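Local coordinates for protein ricin B lectin (Clostridium thermocellum, PDB 3VSF) that acts as an exo-beta-1,3-galactanase of glycoside hydrolase family 43, probably trimming galactan from its chain ends, and carries a galactose-binding beta-trefoil domain, at residues M175-P180 with A202-M207; I141-A146 with M183-N188; N116-K121 with W134-N139; L209-L214 with S223-L228. One frame throughout, in Å; residues are numbered along the deposited sequence.

Interaction 1 (M175-P180 with A202-M207); sequences MDHGLP and AANENM
The first torsions turn His177 and Asn204 toward each other. His177 holds CG opposite its own carbonyl carbon (chi1 -72°), while Asn204 swings CG away from its backbone N (chi1 -164°). The contact sits on a blade of the five-bladed beta-propeller of family 43. Asn204 to Met207 form a type I' turn joining strands 197-203 and 208-214. Residues 175-180 form a small hairpin in the link that leads into this blade, closed by Asp176 N to Leu179 O at 2.8 Å. His177 NE2 donates to Asn204 OD1 at 2.9 Å. The acceptor lies in the imidazole plane. The donor is tilted 31° from the Asn204 carbonyl plane, and the ring and amide cross steeply. Beside this bond, Asn204 N donates at 3.1 Å to the syn lone pair of Asp176 OD1. The same oxygen also accepts from Met183 N, so two amide hydrogens grip it. The far end of the Asn204 amide, ND2, makes a weak hydrogen bond with Asp208 OD2. Glu205 CG lies over one face of the His177 ring, near its centre. It forms a CH-pi contact, with Glu205 CG 3.4 Å from the centroid of the His177 ring.

Interaction 2 (I141-A146 with M183-N188); sequences INYGQA and MSRDCN
Arg185 NH2 donates to the carbonyl oxygen of Tyr143, with NH2 to O at 2.7 Å. The donor is tilted from the carbonyl plane, and the oxygen sits somewhat out of the guanidinium plane. A second bond runs from Ser184 N to Ala146 O at 2.8 Å. Here the nitrogen stands above the carbonyl plane, not on a lone pair. The methyl group of Ala146 is packed on several sides. Its CB is 3.5 Å from Met183 CE and 3.9 Å from Arg185 CG, and it lies over one face of the guanidinium, offset toward the rim. Arg185 runs extended from CG to NE, which carries its guanidinium to the edge of the Tyr143 ring. There Arg185 NE is 3.9 Å from Tyr143 CD1, with the two planes 46° apart. The contact joins two blades of the propeller. Residues 141-146 lie in the loop between strands 131-138 and 147-153. Residues 183-188 lead into strand 187-191 of the next blade. An inverse gamma turn centred on Gln145 bends the loop just before Ala146. Further out, Ser184 OG hydrogen-bonds to Ser201 OG. Arg185 NH1 makes a long, weak ion pair with Glu205 OE1, and Tyr143 OH a weak hydrogen bond with Glu118 OE2.

Interaction 3 (N116-K121 with W134-N139); sequences NIERPK and WMHWEN
His136 O is met by two groups of the facing strand. Glu118 N donates to His136 O at 3.2 Å, in the carbonyl plane on a lone pair, and Ile117 CA approaches it in a CA-H...O contact. The strands form the antiparallel hairpin 116-124/131-138 of a propeller blade. Asn116 pairs with Glu138 through Glu138 N to Asn116 O at 2.8 Å and a return bond from Asn116 N to Glu138 O. A beta bulge around Arg119 shifts the register before Lys121 pairs with Trp134. On one face of the sheet, Ile117 CG1 is 4.0 Å from Trp137 CD1. Ile117 CD1 also lies 3.4 Å from Met135 SD. On the other face, Glu118 and His136 run side by side. His136 ND1 makes a weak bond to Glu118 OE1 at 3.3 Å. His136 NE2 donates to Glu138 OE1 at 2.8 Å, on the anti side and tilted from the ring and carboxylate planes. Glu118 OE2 is in a salt bridge with Arg77. The imidazole is held at both nitrogens, which probably limits its rotation.

Interaction 4 (L209-L214 with S223-L228); sequences LHLYEL and SLKAKL
Leu209, Leu211 and Leu228 make the well-packed part of this antiparallel hairpin. Leu209 CB lies 4.2 Å from Leu228 CB, and Leu211 CB is 4.3 Å from Leu228 CD1. All three are buried. The backbones pair closely beside them, with Leu228 N to Leu209 O at 2.8 Å. Next along comes a classic beta bulge. Lys225 N and Ala226 N both turn to Leu211 O, each through a weak bond. On the other face of the sheet, Leu224 CD2 comes to 3.5 Å from Tyr212 CE1, in part because Leu224 CG stands anti to the backbone N (chi1 -172°). Tyr212 OH accepts a hydrogen bond from His210 ND1 at 2.9 Å, in the imidazole plane, which fixes the turn of that ring. Lys227 is the exposed residue on this face and lies alongside His210, its CE 3.6 Å from His210 NE2. On the leucine face the packing gives way to the partly exposed Glu213, Ser223 and Lys225. Glu213 OE1 is 4.5 Å from Lys225 NZ, too far for a salt bridge. Strand 221-228 is one of the two edge strands of its blade, and strand 208-214 separates it from strand 197-203. Leu209 and Leu228 extend to Leu248 of strand 246-251 in the following blade, and Leu211 touches Leu239 of strand 237-241.

In the fold
Interaction 2 lies between interactions 1 and 3 and touches both; interactions 1 and 3 do not touch. The centres of interactions 2 and 3 are about 8 Å apart, and those of 1 and 2 about 9 Å. A salt bridge from Arg119 NE to Asp186 OD2, at 3.1 Å, ties interaction 3 to interaction 2. Ala202 N lies 3.0 Å from Asp186 O, a probable hydrogen bond between interactions 1 and 2. Interaction 4 belongs to the same sheet as 202-203 and 187-188. Its centre is about 18 Å from that of interaction 3, yet Trp134 CZ2 touches Leu214 CD2 at 3.5 Å across the blade boundary. All four lie away from the galactose-binding residues of the beta-trefoil domain.

Interaction 1 (M175-P180 with A202-M207)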
loop_
_atom_site.group_PDB
_atom_site.type_symbol
_atom_site.label_atom_id
_atom_site.label_comp_id
_atom_site.label_asym_id
_atom_site.label_seq_id
_atom_site.Cartn_x
_atom_site.Cartn_y
_atom_site.Cartn_z
ATOM N N MET A 175 8.128 -24.253 -24.430
ATOM C CA MET A 175 9.333 -23.434 -24.432
ATOM C C MET A 175 8.990 -21.957 -24.278
ATOM O O MET A 175 8.132 -21.432 -24.988
ATOM C CB MET A 175 10.132 -23.659 -25.717
ATOM C CG MET A 175 10.604 -25.092 -25.914
ATOM S SD MET A 175 11.876 -25.590 -24.736
ATOM C CE MET A 175 13.243 -24.556 -25.256
ATOM N N ASP A 176 9.667 -21.291 -23.348
ATOM C CA ASP A 176 9.430 -19.875 -23.096
ATOM C C ASP A 176 10.723 -19.071 -23.203
ATOM O O ASP A 176 11.485 -18.967 -22.241
ATOM C CB ASP A 176 8.787 -19.676 -21.722
ATOM C CG ASP A 176 8.226 -18.281 -21.537
ATOM O OD1 ASP A 176 7.989 -17.884 -20.377
ATOM O OD2 ASP A 176 8.022 -17.582 -22.551
ATOM N N HIS A 177 10.961 -18.509 -24.386
ATOM C CA HIS A 177 12.148 -17.695 -24.642
ATOM C C HIS A 177 13.456 -18.470 -24.490
ATOM O O HIS A 177 14.309 -18.111 -23.677
ATOM C CB HIS A 177 12.157 -16.449 -23.752
ATOM C CG HIS A 177 11.140 -15.423 -24.144
ATOM N ND1 HIS A 177 11.415 -14.404 -25.029
ATOM C CD2 HIS A 177 9.846 -15.266 -23.777
ATOM C CE1 HIS A 177 10.335 -13.659 -25.187
ATOM N NE2 HIS A 177 9.369 -14.160 -24.438
ATOM N N GLY A 178 13.607 -19.530 -25.278
ATOM C CA GLY A 178 14.856 -20.267 -25.332
ATOM C C GLY A 178 14.951 -21.466 -24.406
ATOM O O GLY A 178 15.674 -22.420 -24.696
ATOM N N LEU A 179 14.228 -21.425 -23.292
ATOM C CA LEU A 179 14.305 -22.498 -22.305
ATOM C C LEU A 179 12.973 -23.219 -22.120
ATOM O O LEU A 179 11.914 -22.664 -22.411
ATOM C CB LEU A 179 14.804 -21.954 -20.963
ATOM C CG LEU A 179 16.225 -21.383 -20.949
ATOM C CD1 LEU A 179 16.576 -20.847 -19.569
ATOM C CD2 LEU A 179 17.235 -22.433 -21.393
ATOM N N PRO A 180 13.027 -24.472 -21.642
ATOM C CA PRO A 180 11.819 -25.251 -21.358
ATOM C C PRO A 180 11.155 -24.791 -20.066
ATOM O O PRO A 180 11.841 -24.565 -19.069
ATOM C CB PRO A 180 12.358 -26.673 -21.196
ATOM C CG PRO A 180 13.749 -26.483 -20.704
ATOM C CD PRO A 180 14.256 -25.248 -21.396
ATOM N N ALA A 202 5.293 -13.629 -12.977
ATOM C CA ALA A 202 5.397 -13.023 -14.299
ATOM C C ALA A 202 6.114 -13.945 -15.279
ATOM O O ALA A 202 7.269 -14.320 -15.065
ATOM C CB ALA A 202 6.108 -11.682 -14.213
ATOM N N ALA A 203 5.425 -14.306 -16.358
ATOM C CA ALA A 203 5.993 -15.175 -17.379
ATOM C C ALA A 203 6.119 -14.451 -18.716
ATOM O O ALA A 203 5.707 -13.299 -18.848
ATOM C CB ALA A 203 5.147 -16.430 -17.533
ATOM N N ASN A 204 6.694 -15.136 -19.700
ATOM C CA ASN A 204 6.849 -14.579 -21.040
ATOM C C ASN A 204 7.582 -13.239 -21.027
ATOM O O ASN A 204 7.103 -12.256 -21.589
ATOM C CB ASN A 204 5.482 -14.433 -21.715
ATOM C CG ASN A 204 5.589 -14.233 -23.215
ATOM O OD1 ASN A 204 6.609 -13.766 -23.722
ATOM N ND2 ASN A 204 4.530 -14.585 -23.934
ATOM N N GLU A 205 8.744 -13.211 -20.382
ATOM C CA GLU A 205 9.540 -11.990 -20.272
ATOM C C GLU A 205 8.815 -10.896 -19.492
ATOM O O GLU A 205 8.778 -9.740 -19.916
ATOM C CB GLU A 205 9.937 -11.472 -21.658
ATOM C CG GLU A 205 11.150 -12.166 -22.252
ATOM C CD GLU A 205 12.405 -11.940 -21.433
ATOM O OE1 GLU A 205 12.950 -12.927 -20.896
ATOM O OE2 GLU A 205 12.847 -10.775 -21.327
ATOM N N ASN A 206 8.242 -11.270 -18.352
ATOM C CA ASN A 206 7.527 -10.328 -17.494
ATOM C C ASN A 206 6.394 -9.596 -18.214
ATOM O O ASN A 206 5.862 -8.610 -17.704
ATOM C CB ASN A 206 8.497 -9.317 -16.877
ATOM C CG ASN A 206 9.591 -9.980 -16.060
ATOM O OD1 ASN A 206 9.439 -11.112 -15.599
ATOM N ND2 ASN A 206 10.700 -9.274 -15.875
ATOM N N MET A 207 6.025 -10.082 -19.394
ATOM C CA MET A 207 4.971 -9.454 -20.181
ATOM C C MET A 207 3.597 -10.002 -19.812
ATOM O O MET A 207 2.587 -9.309 -19.938
ATOM C CB MET A 207 5.227 -9.647 -21.677
ATOM C CG MET A 207 6.511 -9.009 -22.179
ATOM S SD MET A 207 6.501 -7.210 -22.046
ATOM C CE MET A 207 5.048 -6.806 -23.013
#

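Interaction 2 (I141-A146 with M183-N188)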
loop_
_atom_site.group_PDB
_atom_site.type_symbol
_atom_site.label_atom_id
_atom_site.label_comp_id
_atom_site.label_asym_id
_atom_site.label_seq_id
_atom_site.Cartn_x
_atom_site.Cartn_y
_atom_site.Cartn_z
ATOM N N ILE A 141 24.451 -14.615 -11.567
ATOM C CA ILE A 141 25.299 -14.155 -12.658
ATOM C C ILE A 141 24.444 -13.415 -13.678
ATOM O O ILE A 141 24.901 -12.474 -14.327
ATOM C CB ILE A 141 26.007 -15.334 -13.353
ATOM C CG1 ILE A 141 26.945 -16.045 -12.373
ATOM C CG2 ILE A 141 26.778 -14.854 -14.572
ATOM C CD1 ILE A 141 28.064 -15.167 -11.852
ATOM N N ASN A 142 23.194 -13.847 -13.806
ATOM C CA ASN A 142 22.254 -13.225 -14.730
ATOM C C ASN A 142 20.809 -13.525 -14.345
ATOM O O ASN A 142 20.542 -14.036 -13.258
ATOM C CB ASN A 142 22.526 -13.690 -16.162
ATOM C CG ASN A 142 22.305 -15.178 -16.343
ATOM O OD1 ASN A 142 22.123 -15.913 -15.374
ATOM N ND2 ASN A 142 22.328 -15.631 -17.592
ATOM N N TYR A 143 19.883 -13.208 -15.242
ATOM C CA TYR A 143 18.465 -13.440 -15.000
ATOM C C TYR A 143 17.844 -14.330 -16.072
ATOM O O TYR A 143 16.657 -14.215 -16.374
ATOM C CB TYR A 143 17.709 -12.112 -14.913
ATOM C CG TYR A 143 17.695 -11.501 -13.529
ATOM C CD1 TYR A 143 16.545 -11.528 -12.750
ATOM C CD2 TYR A 143 18.831 -10.903 -12.999
ATOM C CE1 TYR A 143 16.525 -10.973 -11.484
ATOM C CE2 TYR A 143 18.821 -10.345 -11.733
ATOM C CZ TYR A 143 17.666 -10.384 -10.981
ATOM O OH TYR A 143 17.647 -9.831 -9.720
ATOM N N GLY A 144 18.652 -15.218 -16.641
ATOM C CA GLY A 144 18.178 -16.125 -17.670
ATOM C C GLY A 144 17.356 -17.266 -17.106
ATOM O O GLY A 144 16.466 -17.793 -17.774
ATOM N N GLN A 145 17.655 -17.647 -15.869
ATOM C CA GLN A 145 16.945 -18.737 -15.209
ATOM C C GLN A 145 15.743 -18.214 -14.430
ATOM O O GLN A 145 15.760 -18.174 -13.199
ATOM C CB GLN A 145 17.884 -19.497 -14.271
ATOM C CG GLN A 145 19.152 -20.009 -14.935
ATOM C CD GLN A 145 18.880 -21.068 -15.986
ATOM O OE1 GLN A 145 17.894 -21.802 -15.905
ATOM N NE2 GLN A 145 19.754 -21.151 -16.982
ATOM N N ALA A 146 14.703 -17.809 -15.150
ATOM C CA ALA A 146 13.485 -17.322 -14.517
ATOM C C ALA A 146 12.677 -18.492 -13.973
ATOM O O ALA A 146 11.758 -18.982 -14.629
ATOM C CB ALA A 146 12.659 -16.521 -15.504
ATOM N N MET A 183 8.624 -18.927 -17.898
ATOM C CA MET A 183 9.453 -18.047 -17.085
ATOM C C MET A 183 8.694 -17.659 -15.821
ATOM O O MET A 183 7.468 -17.561 -15.830
ATOM C CB MET A 183 9.853 -16.794 -17.868
ATOM C CG MET A 183 10.646 -17.077 -19.135
ATOM S SD MET A 183 11.310 -15.590 -19.910
ATOM C CE MET A 183 12.492 -15.061 -18.673
ATOM N N SER A 184 9.427 -17.445 -14.734
ATOM C CA SER A 184 8.809 -17.111 -13.456
ATOM C C SER A 184 9.703 -16.194 -12.630
ATOM O O SER A 184 10.641 -16.652 -11.976
ATOM C CB SER A 184 8.492 -18.383 -12.668
ATOM O OG SER A 184 7.992 -18.077 -11.379
ATOM N N ARG A 185 9.407 -14.898 -12.663
ATOM C CA ARG A 185 10.169 -13.922 -11.889
ATOM C C ARG A 185 9.391 -13.443 -10.666
ATOM O O ARG A 185 9.166 -14.212 -9.731
ATOM C CB ARG A 185 10.591 -12.742 -12.768
ATOM C CG ARG A 185 11.584 -13.118 -13.858
ATOM C CD ARG A 185 12.386 -11.913 -14.322
ATOM N NE ARG A 185 13.520 -12.300 -15.156
ATOM C CZ ARG A 185 13.535 -12.229 -16.482
ATOM N NH1 ARG A 185 12.472 -11.779 -17.136
ATOM N NH2 ARG A 185 14.614 -12.604 -17.157
ATOM N N ASP A 186 8.989 -12.175 -10.669
ATOM C CA ASP A 186 8.206 -11.626 -9.565
ATOM C C ASP A 186 6.992 -12.504 -9.296
ATOM O O ASP A 186 6.219 -12.801 -10.206
ATOM C CB ASP A 186 7.775 -10.189 -9.867
ATOM C CG ASP A 186 8.932 -9.210 -9.819
ATOM O OD1 ASP A 186 10.086 -9.642 -10.024
ATOM O OD2 ASP A 186 8.687 -8.009 -9.576
ATOM N N CYS A 187 6.827 -12.919 -8.044
ATOM C CA CYS A 187 5.800 -13.895 -7.702
ATOM C C CYS A 187 5.054 -13.558 -6.414
ATOM O O CYS A 187 5.367 -12.579 -5.736
ATOM C CB CYS A 187 6.425 -15.283 -7.569
ATOM S SG CYS A 187 7.635 -15.405 -6.234
ATOM N N ASN A 188 4.068 -14.388 -6.087
ATOM C CA ASN A 188 3.297 -14.245 -4.859
ATOM C C ASN A 188 2.365 -15.440 -4.669
ATOM O O ASN A 188 2.027 -16.127 -5.632
ATOM C CB ASN A 188 2.494 -12.943 -4.876
ATOM C CG ASN A 188 2.307 -12.356 -3.491
ATOM O OD1 ASN A 188 2.270 -13.081 -2.496
ATOM N ND2 ASN A 188 2.196 -11.035 -3.418
#

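Interaction 3 (N116-K121 with W134-N139)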
loop_
_atom_site.group_PDB
_atom_site.type_symbol
_atom_site.label_atom_id
_atom_site.label_comp_id
_atom_site.label_asym_id
_atom_site.label_seq_id
_atom_site.Cartn_x
_atom_site.Cartn_y
_atom_site.Cartn_z
ATOM N N ASN A 116 20.379 -15.644 -6.681
ATOM C CA ASN A 116 19.506 -14.541 -6.301
ATOM C C ASN A 116 18.134 -15.053 -5.887
ATOM O O ASN A 116 17.475 -15.766 -6.644
ATOM C CB ASN A 116 19.345 -13.554 -7.459
ATOM C CG ASN A 116 20.663 -12.961 -7.912
ATOM O OD1 ASN A 116 21.008 -13.015 -9.093
ATOM N ND2 ASN A 116 21.408 -12.384 -6.975
ATOM N N ILE A 117 17.704 -14.696 -4.682
ATOM C CA ILE A 117 16.355 -15.019 -4.235
ATOM C C ILE A 117 15.628 -13.761 -3.783
ATOM O O ILE A 117 16.125 -13.011 -2.945
ATOM C CB ILE A 117 16.352 -16.058 -3.101
ATOM C CG1 ILE A 117 16.542 -17.461 -3.676
ATOM C CG2 ILE A 117 15.048 -15.992 -2.325
ATOM C CD1 ILE A 117 16.172 -18.567 -2.718
ATOM N N GLU A 118 14.449 -13.531 -4.349
ATOM C CA GLU A 118 13.687 -12.331 -4.043
ATOM C C GLU A 118 12.186 -12.597 -4.022
ATOM O O GLU A 118 11.698 -13.523 -4.670
ATOM C CB GLU A 118 14.027 -11.215 -5.033
ATOM C CG GLU A 118 13.820 -11.580 -6.495
ATOM C CD GLU A 118 14.490 -10.598 -7.440
ATOM O OE1 GLU A 118 13.949 -10.365 -8.542
ATOM O OE2 GLU A 118 15.561 -10.063 -7.085
ATOM N N ARG A 119 11.466 -11.776 -3.265
ATOM C CA ARG A 119 10.019 -11.912 -3.114
ATOM C C ARG A 119 9.601 -13.287 -2.597
ATOM O O ARG A 119 8.790 -13.968 -3.224
ATOM C CB ARG A 119 9.309 -11.600 -4.434
ATOM C CG ARG A 119 9.590 -10.203 -4.951
ATOM C CD ARG A 119 8.712 -9.855 -6.137
ATOM N NE ARG A 119 8.866 -8.454 -6.512
ATOM C CZ ARG A 119 8.266 -7.447 -5.888
ATOM N NH1 ARG A 119 7.469 -7.686 -4.854
ATOM N NH2 ARG A 119 8.463 -6.199 -6.293
ATOM N N PRO A 120 10.153 -13.695 -1.444
ATOM C CA PRO A 120 9.760 -14.963 -0.824
ATOM C C PRO A 120 8.432 -14.829 -0.085
ATOM O O PRO A 120 8.260 -13.903 0.707
ATOM C CB PRO A 120 10.890 -15.219 0.174
ATOM C CG PRO A 120 11.349 -13.859 0.559
ATOM C CD PRO A 120 11.206 -13.009 -0.674
ATOM N N LYS A 121 7.505 -15.744 -0.348
ATOM C CA LYS A 121 6.201 -15.719 0.305
ATOM C C LYS A 121 5.932 -17.040 1.017
ATOM O O LYS A 121 6.405 -18.093 0.589
ATOM C CB LYS A 121 5.098 -15.438 -0.717
ATOM C CG LYS A 121 5.296 -14.157 -1.510
ATOM C CD LYS A 121 5.346 -12.943 -0.598
ATOM C CE LYS A 121 5.545 -11.661 -1.391
ATOM N NZ LYS A 121 6.830 -11.658 -2.143
ATOM N N TRP A 134 7.346 -20.196 -1.133
ATOM C CA TRP A 134 7.710 -20.001 -2.531
ATOM C C TRP A 134 8.579 -18.760 -2.691
ATOM O O TRP A 134 8.648 -17.924 -1.789
ATOM C CB TRP A 134 6.459 -19.888 -3.400
ATOM C CG TRP A 134 5.703 -21.172 -3.513
ATOM C CD1 TRP A 134 4.881 -21.725 -2.575
ATOM C CD2 TRP A 134 5.699 -22.069 -4.629
ATOM N NE1 TRP A 134 4.365 -22.912 -3.039
ATOM C CE2 TRP A 134 4.852 -23.145 -4.299
ATOM C CE3 TRP A 134 6.329 -22.067 -5.878
ATOM C CZ2 TRP A 134 4.619 -24.206 -5.170
ATOM C CZ3 TRP A 134 6.096 -23.121 -6.742
ATOM C CH2 TRP A 134 5.249 -24.176 -6.384
ATOM N N MET A 135 9.240 -18.640 -3.839
ATOM C CA MET A 135 10.142 -17.520 -4.080
ATOM C C MET A 135 10.598 -17.452 -5.535
ATOM O O MET A 135 10.150 -18.232 -6.374
ATOM C CB MET A 135 11.360 -17.617 -3.159
ATOM C CG MET A 135 12.303 -18.759 -3.504
ATOM S SD MET A 135 12.966 -19.594 -2.050
ATOM C CE MET A 135 11.507 -20.440 -1.450
ATOM N N HIS A 136 11.490 -16.509 -5.820
ATOM C CA HIS A 136 12.042 -16.338 -7.157
ATOM C C HIS A 136 13.537 -16.639 -7.136
ATOM O O HIS A 136 14.274 -16.085 -6.320
ATOM C CB HIS A 136 11.797 -14.911 -7.652
ATOM C CG HIS A 136 12.397 -14.621 -8.992
ATOM N ND1 HIS A 136 12.718 -13.344 -9.403
ATOM C CD2 HIS A 136 12.732 -15.440 -10.017
ATOM C CE1 HIS A 136 13.226 -13.390 -10.621
ATOM N NE2 HIS A 136 13.246 -14.649 -11.017
ATOM N N TRP A 137 13.981 -17.516 -8.031
ATOM C CA TRP A 137 15.378 -17.943 -8.047
ATOM C C TRP A 137 16.108 -17.493 -9.310
ATOM O O TRP A 137 15.557 -17.544 -10.410
ATOM C CB TRP A 137 15.471 -19.465 -7.902
ATOM C CG TRP A 137 16.866 -19.964 -7.670
ATOM C CD1 TRP A 137 17.472 -20.171 -6.465
ATOM C CD2 TRP A 137 17.829 -20.323 -8.669
ATOM N NE1 TRP A 137 18.752 -20.634 -6.651
ATOM C CE2 TRP A 137 18.995 -20.737 -7.995
ATOM C CE3 TRP A 137 17.819 -20.333 -10.067
ATOM C CZ2 TRP A 137 20.139 -21.157 -8.672
ATOM C CZ3 TRP A 137 18.956 -20.750 -10.736
ATOM C CH2 TRP A 137 20.099 -21.156 -10.037
ATOM N N GLU A 138 17.352 -17.055 -9.140
ATOM C CA GLU A 138 18.194 -16.650 -10.260
ATOM C C GLU A 138 19.638 -17.103 -10.056
ATOM O O GLU A 138 20.028 -17.478 -8.951
ATOM C CB GLU A 138 18.135 -15.134 -10.469
ATOM C CG GLU A 138 16.800 -14.629 -10.995
ATOM C CD GLU A 138 16.485 -15.142 -12.389
ATOM O OE1 GLU A 138 15.347 -14.933 -12.859
ATOM O OE2 GLU A 138 17.377 -15.750 -13.020
ATOM N N ASN A 139 20.427 -17.061 -11.126
ATOM C CA ASN A 139 21.802 -17.555 -11.091
ATOM C C ASN A 139 22.729 -16.800 -10.145
ATOM O O ASN A 139 23.580 -17.400 -9.491
ATOM C CB ASN A 139 22.407 -17.558 -12.498
ATOM C CG ASN A 139 21.888 -18.693 -13.352
ATOM O OD1 ASN A 139 21.477 -19.733 -12.839
ATOM N ND2 ASN A 139 21.908 -18.502 -14.666
#

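Interaction 4 (L209-L214 with S223-L228)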
loop_
_atom_site.group_PDB
_atom_site.type_symbol
_atom_site.label_atom_id
_atom_site.label_comp_id
_atom_site.label_asym_id
_atom_site.label_seq_id
_atom_site.Cartn_x
_atom_site.Cartn_y
_atom_site.Cartn_z
ATOM N N LEU A 209 1.177 -12.384 -16.903
ATOM C CA LEU A 209 1.050 -12.931 -15.559
ATOM C C LEU A 209 0.438 -14.323 -15.616
ATOM O O LEU A 209 -0.605 -14.527 -16.237
ATOM C CB LEU A 209 0.194 -12.021 -14.677
ATOM C CG LEU A 209 0.873 -10.784 -14.086
ATOM C CD1 LEU A 209 -0.131 -9.941 -13.315
ATOM C CD2 LEU A 209 2.032 -11.191 -13.193
ATOM N N HIS A 210 1.094 -15.280 -14.972
ATOM C CA HIS A 210 0.589 -16.645 -14.925
ATOM C C HIS A 210 0.092 -17.009 -13.530
ATOM O O HIS A 210 0.826 -16.893 -12.548
ATOM C CB HIS A 210 1.664 -17.637 -15.381
ATOM C CG HIS A 210 1.812 -17.727 -16.868
ATOM N ND1 HIS A 210 2.712 -18.576 -17.476
ATOM C CD2 HIS A 210 1.170 -17.081 -17.870
ATOM C CE1 HIS A 210 2.621 -18.446 -18.787
ATOM N NE2 HIS A 210 1.693 -17.544 -19.053
ATOM N N LEU A 211 -1.163 -17.439 -13.452
ATOM C CA LEU A 211 -1.738 -17.902 -12.198
ATOM C C LEU A 211 -1.765 -19.425 -12.178
ATOM O O LEU A 211 -2.558 -20.047 -12.883
ATOM C CB LEU A 211 -3.152 -17.350 -12.016
ATOM C CG LEU A 211 -3.873 -17.755 -10.727
ATOM C CD1 LEU A 211 -3.107 -17.269 -9.507
ATOM C CD2 LEU A 211 -5.296 -17.223 -10.717
ATOM N N TYR A 212 -0.891 -20.021 -11.374
ATOM C CA TYR A 212 -0.801 -21.473 -11.284
ATOM C C TYR A 212 -1.587 -22.006 -10.094
ATOM O O TYR A 212 -1.484 -21.481 -8.986
ATOM C CB TYR A 212 0.661 -21.915 -11.170
ATOM C CG TYR A 212 1.555 -21.409 -12.278
ATOM C CD1 TYR A 212 1.617 -22.065 -13.501
ATOM C CD2 TYR A 212 2.343 -20.281 -12.098
ATOM C CE1 TYR A 212 2.436 -21.606 -14.516
ATOM C CE2 TYR A 212 3.165 -19.816 -13.107
ATOM C CZ TYR A 212 3.207 -20.482 -14.313
ATOM O OH TYR A 212 4.024 -20.019 -15.318
ATOM N N GLU A 213 -2.371 -23.051 -10.329
ATOM C CA GLU A 213 -3.072 -23.736 -9.252
ATOM C C GLU A 213 -2.176 -24.825 -8.680
ATOM O O GLU A 213 -1.650 -25.657 -9.417
ATOM C CB GLU A 213 -4.382 -24.344 -9.756
ATOM C CG GLU A 213 -5.150 -25.120 -8.698
ATOM C CD GLU A 213 -6.431 -25.728 -9.232
ATOM O OE1 GLU A 213 -6.783 -25.451 -10.399
ATOM O OE2 GLU A 213 -7.089 -26.484 -8.485
ATOM N N LEU A 214 -2.000 -24.815 -7.364
ATOM C CA LEU A 214 -1.116 -25.769 -6.707
ATOM C C LEU A 214 -1.837 -27.064 -6.352
ATOM O O LEU A 214 -3.057 -27.088 -6.200
ATOM C CB LEU A 214 -0.514 -25.152 -5.443
ATOM C CG LEU A 214 0.248 -23.841 -5.630
ATOM C CD1 LEU A 214 0.753 -23.323 -4.293
ATOM C CD2 LEU A 214 1.395 -24.026 -6.609
ATOM N N SER A 223 -1.878 -27.130 -12.199
ATOM C CA SER A 223 -2.309 -26.666 -13.515
ATOM C C SER A 223 -2.100 -25.167 -13.698
ATOM O O SER A 223 -1.773 -24.452 -12.750
ATOM C CB SER A 223 -3.783 -27.012 -13.745
ATOM O OG SER A 223 -4.616 -26.333 -12.820
ATOM N N LEU A 224 -2.291 -24.702 -14.928
ATOM C CA LEU A 224 -2.224 -23.280 -15.235
ATOM C C LEU A 224 -3.633 -22.701 -15.193
ATOM O O LEU A 224 -4.387 -22.809 -16.160
ATOM C CB LEU A 224 -1.590 -23.061 -16.612
ATOM C CG LEU A 224 -1.265 -21.629 -17.049
ATOM C CD1 LEU A 224 -2.478 -20.927 -17.645
ATOM C CD2 LEU A 224 -0.676 -20.827 -15.895
ATOM N N LYS A 225 -3.985 -22.097 -14.063
ATOM C CA LYS A 225 -5.341 -21.603 -13.850
ATOM C C LYS A 225 -5.765 -20.588 -14.907
ATOM O O LYS A 225 -6.841 -20.712 -15.495
ATOM C CB LYS A 225 -5.487 -21.002 -12.448
ATOM C CG LYS A 225 -6.923 -20.710 -12.055
ATOM C CD LYS A 225 -7.784 -21.960 -12.163
ATOM C CE LYS A 225 -9.233 -21.674 -11.804
ATOM N NZ LYS A 225 -10.091 -22.883 -11.959
ATOM N N ALA A 226 -4.920 -19.590 -15.152
ATOM C CA ALA A 226 -5.239 -18.559 -16.136
ATOM C C ALA A 226 -4.062 -17.639 -16.447
ATOM O O ALA A 226 -3.164 -17.455 -15.625
ATOM C CB ALA A 226 -6.438 -17.740 -15.673
ATOM N N LYS A 227 -4.078 -17.069 -17.648
ATOM C CA LYS A 227 -3.127 -16.033 -18.027
ATOM C C LYS A 227 -3.794 -14.674 -17.848
ATOM O O LYS A 227 -4.873 -14.431 -18.388
ATOM C CB LYS A 227 -2.678 -16.212 -19.478
ATOM C CG LYS A 227 -1.934 -17.510 -19.750
ATOM C CD LYS A 227 -1.480 -17.587 -21.200
ATOM C CE LYS A 227 -0.687 -18.857 -21.468
ATOM N NZ LYS A 227 -0.213 -18.929 -22.877
ATOM N N LEU A 228 -3.152 -13.791 -17.091
ATOM C CA LEU A 228 -3.763 -12.515 -16.733
ATOM C C LEU A 228 -2.979 -11.311 -17.244
ATOM O O LEU A 228 -1.765 -11.220 -17.053
ATOM C CB LEU A 228 -3.926 -12.420 -15.215
ATOM C CG LEU A 228 -4.673 -13.579 -14.552
ATOM C CD1 LEU A 228 -4.660 -13.427 -13.039
ATOM C CD2 LEU A 228 -6.096 -13.671 -15.077
#